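Local coordinates for ThiJ/PfpI domain protein (Brachyspira murdochii, PDB 4HCJ) that is of unknown function but has the alpha-beta-alpha sandwich of the DJ-1/PfpI family, binds magnesium and is probably a hydrolase, at residues A[58-61]-A[62-66]; A[125-129]-A[130-134]. All blocks are in the same frame, centred on the assembly; numbering follows the deposited sequence. Where two conformers were deposited one is given.

Contact 1 and contact 2 lie on opposite sides of the chain's centre. Their own centres are about 27 Å apart, and their nearest atoms are about 16 Å apart, so they do not touch. Contact 1 comes first along the chain. It is the turn that ends strand 55-61 of the eight-stranded mixed sheet. Contact 2 lies outside that sheet. It joins the short strand 124-125, which pairs with strand 141-142, to helix 132-137. Both are local turns of the DJ-1/PfpI fold. Contact 1 lies away from the magnesium site. Contact 2 leads into the helix that ends at His137, a known magnesium ligand of this protein, though no magnesium is bound to it in this chain.

Contact 1 (A[58-61]-A[62-66])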
loop_
_atom_site.group_PDB
_atom_site.type_symbol
_atom_site.label_atom_id
_atom_site.label_comp_id
_atom_site.label_asym_id
_atom_site.label_seq_id
_atom_site.Cartn_x
_atom_site.Cartn_y
_atom_site.Cartn_z
ATOM N N ILE A 58 -7.818 -4.763 12.811
ATOM C CA ILE A 58 -8.359 -4.035 11.680
ATOM C C ILE A 58 -9.283 -2.960 12.234
ATOM O O ILE A 58 -10.261 -3.265 12.928
ATOM C CB ILE A 58 -9.126 -4.957 10.728
ATOM C CG1 ILE A 58 -8.207 -6.037 10.163
ATOM C CG2 ILE A 58 -9.784 -4.143 9.632
ATOM C CD1 ILE A 58 -8.938 -7.317 9.772
ATOM N N ASP A 59 -8.975 -1.702 11.927
ATOM C CA ASP A 59 -9.725 -0.557 12.421
ATOM C C ASP A 59 -10.990 -0.247 11.630
ATOM O O ASP A 59 -11.970 0.252 12.207
ATOM C CB ASP A 59 -8.834 0.685 12.415
ATOM C CG ASP A 59 -7.579 0.491 13.226
ATOM O OD1 ASP A 59 -7.698 0.452 14.464
ATOM O OD2 ASP A 59 -6.489 0.351 12.641
ATOM N N LEU A 60 -10.929 -0.472 10.318
ATOM C CA LEU A 60 -11.928 0.031 9.384
ATOM C C LEU A 60 -12.244 -1.012 8.326
ATOM O O LEU A 60 -11.348 -1.722 7.863
ATOM C CB LEU A 60 -11.350 1.245 8.616
ATOM C CG LEU A 60 -11.113 2.506 9.447
ATOM C CD1 LEU A 60 -10.173 3.462 8.725
ATOM C CD2 LEU A 60 -12.420 3.214 9.752
ATOM N N LEU A 61 -13.498 -1.055 7.900
ATOM C CA LEU A 61 -13.834 -1.720 6.654
ATOM C C LEU A 61 -13.392 -0.826 5.499
ATOM O O LEU A 61 -13.358 0.401 5.645
ATOM C CB LEU A 61 -15.339 -1.903 6.533
ATOM C CG LEU A 61 -15.985 -2.716 7.658
ATOM C CD1 LEU A 61 -17.494 -2.644 7.525
ATOM C CD2 LEU A 61 -15.514 -4.162 7.605
ATOM N N PHE A 62 -13.112 -1.410 4.326
ATOM C CA PHE A 62 -12.852 -0.576 3.147
ATOM C C PHE A 62 -13.974 0.455 2.980
ATOM O O PHE A 62 -13.725 1.630 2.648
ATOM C CB PHE A 62 -12.760 -1.423 1.872
ATOM C CG PHE A 62 -11.678 -2.467 1.889
ATOM C CD1 PHE A 62 -10.440 -2.222 2.464
ATOM C CD2 PHE A 62 -11.913 -3.712 1.331
ATOM C CE1 PHE A 62 -9.454 -3.201 2.462
ATOM C CE2 PHE A 62 -10.934 -4.689 1.328
ATOM C CZ PHE A 62 -9.708 -4.438 1.901
ATOM N N SER A 63 -15.207 0.014 3.204
ATOM C CA SER A 63 -16.362 0.860 2.987
ATOM C C SER A 63 -16.468 2.028 3.951
ATOM O O SER A 63 -17.257 2.938 3.695
ATOM C CB SER A 63 -17.646 0.042 3.080
ATOM O OG SER A 63 -17.824 -0.448 4.401
ATOM N N GLU A 64 -15.687 1.997 5.041
ATOM C CA GLU A 64 -15.679 3.057 6.050
ATOM C C GLU A 64 -14.580 4.081 5.841
ATOM O O GLU A 64 -14.484 5.047 6.579
ATOM C CB GLU A 64 -15.540 2.447 7.451
ATOM C CG GLU A 64 -16.759 1.628 7.867
ATOM C CD GLU A 64 -16.568 0.831 9.154
ATOM O OE1 GLU A 64 -15.426 0.443 9.486
ATOM O OE2 GLU A 64 -17.580 0.567 9.832
ATOM N N VAL A 65 -13.758 3.884 4.825
ATOM C CA VAL A 65 -12.632 4.779 4.607
ATOM C C VAL A 65 -13.075 6.110 4.031
ATOM O O VAL A 65 -13.815 6.152 3.052
ATOM C CB VAL A 65 -11.611 4.127 3.670
ATOM C CG1 VAL A 65 -10.557 5.138 3.205
ATOM C CG2 VAL A 65 -10.976 2.931 4.361
ATOM N N ASP A 66 -12.602 7.186 4.656
ATOM C CA ASP A 66 -12.794 8.546 4.170
ATOM C C ASP A 66 -11.411 9.103 3.874
ATOM O O ASP A 66 -10.587 9.256 4.779
ATOM C CB ASP A 66 -13.493 9.394 5.237
ATOM C CG ASP A 66 -13.849 10.786 4.751
ATOM O OD1 ASP A 66 -13.297 11.241 3.726
ATOM O OD2 ASP A 66 -14.686 11.431 5.413
HETATM O O HOH W 1 -14.702 0.707 12.103
#
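Leu61 and Glu64 close the turn that follows strand 55-61 of the DJ-1/PfpI sandwich. The turn is type I, with Phe62 and Ser63 at its corners, and it opens the 3-10 segment 62-64. Two bonds join the same pair of residues. Glu64 N donates to Leu61 O at 2.9 Å, which is the turn bond itself. In return, the carboxylate of Glu64 takes the amide of Leu61: Leu61 N lies 2.9 Å from Glu64 OE1, and the bond is nearly straight at 171°. The donor comes from above the carboxylate plane, 39° out of it.

The Glu64 side chain is set for this return. Its CG stands beside its own backbone N, anti to the carbonyl carbon (chi1 -67°), and the chain is extended beyond CG. The carboxylate therefore reaches back along the strand end. On the way it crosses Leu61, whose CG lies 3.7 Å from Glu64 OE1. Leu60 meets the base of the Glu64 side chain: its methyl CD2 lies 4.0 Å from Glu64 CB. Ser63 takes part through its hydroxyl oxygen, OG, which packs 3.6 Å from Leu61 CB.

Apolar side chains pack the turn against the sheet and helix 88-99. Leu60 CD1 comes near Val65 CG2 at 4.5 Å, and both residues touch Leu11 of the central strand 9-13. Val65 also packs on Leu93 and Phe97 of helix 88-99. The Phe62 side chain leaves the turn for the same helix, where it meets Thr90 and Leu93.

Water 1 ties the carboxylate two residues further back, to Asp59. It donates to Asp59 O at 2.8 Å. Its other bond goes to Glu64 OE1 at 2.7 Å, so that one oxygen accepts from both the water and the amide of Leu61.

Contact 2 (A[125-129]-A[130-134]); sequences VTCLS and ADESH
Leu128 and Asp131 are joined by a type I turn that leads through a 3-10 segment into helix 132-137. Asp131 N donates to Leu128 O at 2.8 Å. A longer bond follows, from Glu132 N to Ser129 O at 3.3 Å. The side chains of the first pair cross, with Leu128 CB 3.5 Å from Asp131 OD2.

Glu132 was modelled in two conformers, so its side-chain contacts are less certain and hold for one of them. There CG is anti to the carbonyl carbon (chi1 -65°), 3.4 Å from Cys127 SG. Two waters link its carboxylate to the backbone of Cys127, before the turn, and to the side chain of Ser129, at its first corner.

Further out, Asp131 is the N-cap residue, but its side chain makes no capping bond. Its OD2 instead bonds Ser109 OG, just before helix 110-116. Replacing Asp131 with an alanine would probably leave Ser109 OG and water 3 without their shared acceptor and weaken the tie between the two helix starts. Water 3 takes the amide of Leu128 and donates to Asp131 OD2 at 2.8 Å.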
loop_
_atom_site.group_PDB
_atom_site.type_symbol
_atom_site.label_atom_id
_atom_site.label_comp_id
_atom_site.label_asym_id
_atom_site.label_seq_id
_atom_site.Cartn_x
_atom_site.Cartn_y
_atom_site.Cartn_z
ATOM N N VAL A 125 7.420 1.999 -11.928
ATOM C CA VAL A 125 7.140 1.289 -10.689
ATOM C C VAL A 125 8.134 0.164 -10.499
ATOM O O VAL A 125 8.904 -0.174 -11.407
ATOM C CB VAL A 125 5.709 0.682 -10.676
ATOM C CG1 VAL A 125 4.647 1.734 -10.946
ATOM C CG2 VAL A 125 5.598 -0.481 -11.648
ATOM N N THR A 126 8.080 -0.442 -9.316
ATOM C CA THR A 126 8.642 -1.755 -9.145
ATOM C C THR A 126 7.585 -2.641 -8.482
ATOM O O THR A 126 6.497 -2.165 -8.142
ATOM C CB THR A 126 9.980 -1.707 -8.385
ATOM O OG1 THR A 126 10.553 -3.015 -8.410
ATOM C CG2 THR A 126 9.787 -1.214 -6.951
ATOM N N CYS A 127 7.878 -3.927 -8.343
ATOM C CA CYS A 127 6.876 -4.877 -7.872
ATOM C C CYS A 127 7.560 -6.177 -7.551
ATOM O O CYS A 127 8.755 -6.340 -7.783
ATOM C CB CYS A 127 5.786 -5.109 -8.937
ATOM S SG CYS A 127 6.391 -5.859 -10.467
ATOM N N LEU A 128 6.804 -7.093 -6.969
ATOM C CA LEU A 128 7.303 -8.411 -6.684
ATOM C C LEU A 128 7.632 -9.072 -8.022
ATOM O O LEU A 128 6.839 -9.039 -8.968
ATOM C CB LEU A 128 6.243 -9.195 -5.908
ATOM C CG LEU A 128 6.683 -10.470 -5.215
ATOM C CD1 LEU A 128 7.642 -10.160 -4.050
ATOM C CD2 LEU A 128 5.450 -11.209 -4.743
ATOM N N SER A 129 8.807 -9.677 -8.108
ATOM C CA SER A 129 9.229 -10.309 -9.340
ATOM C C SER A 129 8.177 -11.274 -9.931
ATOM O O SER A 129 7.880 -11.241 -11.125
ATOM C CB SER A 129 10.533 -11.049 -9.095
ATOM O OG SER A 129 10.992 -11.595 -10.302
ATOM N N ALA A 130 7.580 -12.088 -9.077
ATOM C CA ALA A 130 6.558 -13.040 -9.508
ATOM C C ALA A 130 5.317 -12.390 -10.123
ATOM O O ALA A 130 4.573 -13.046 -10.855
ATOM C CB ALA A 130 6.141 -13.927 -8.340
ATOM N N ASP A 131 5.094 -11.115 -9.824
ATOM C CA ASP A 131 3.876 -10.432 -10.228
ATOM C C ASP A 131 4.062 -9.545 -11.461
ATOM O O ASP A 131 3.145 -8.794 -11.820
ATOM C CB ASP A 131 3.357 -9.539 -9.085
ATOM C CG ASP A 131 2.942 -10.307 -7.831
ATOM O OD1 ASP A 131 2.677 -11.527 -7.921
ATOM O OD2 ASP A 131 2.852 -9.650 -6.753
ATOM N N GLU A 132 5.205 -9.613 -12.115
ATOM C CA GLU A 132 5.461 -8.671 -13.191
ATOM C C GLU A 132 4.483 -8.823 -14.390
ATOM O O GLU A 132 4.232 -7.844 -15.090
ATOM C CB GLU A 132 6.953 -8.724 -13.577
ATOM C CG GLU A 132 7.902 -8.240 -12.424
ATOM C CD GLU A 132 9.387 -8.208 -12.773
ATOM O OE1 GLU A 132 9.732 -8.385 -13.938
ATOM O OE2 GLU A 132 10.222 -8.012 -11.867
ATOM N N SER A 133 3.909 -10.013 -14.606
ATOM C CA SER A 133 2.878 -10.164 -15.629
ATOM C C SER A 133 1.720 -9.188 -15.399
ATOM O O SER A 133 1.303 -8.462 -16.312
ATOM C CB SER A 133 2.369 -11.602 -15.630
ATOM O OG SER A 133 1.805 -11.933 -14.383
ATOM N N HIS A 134 1.205 -9.174 -14.174
ATOM C CA HIS A 134 0.038 -8.353 -13.868
ATOM C C HIS A 134 0.350 -6.879 -13.966
ATOM O O HIS A 134 -0.467 -6.066 -14.416
ATOM C CB HIS A 134 -0.472 -8.641 -12.463
ATOM C CG HIS A 134 -0.671 -10.091 -12.194
ATOM N ND1 HIS A 134 -1.778 -10.775 -12.633
ATOM C CD2 HIS A 134 0.090 -10.983 -11.518
ATOM C CE1 HIS A 134 -1.680 -12.038 -12.261
ATOM N NE2 HIS A 134 -0.552 -12.190 -11.594
HETATM O O HOH W 2 10.475 -6.539 -9.679
HETATM O O HOH W 3 3.869 -7.063 -7.074
HETATM O O HOH W 4 11.808 -10.108 -12.141
#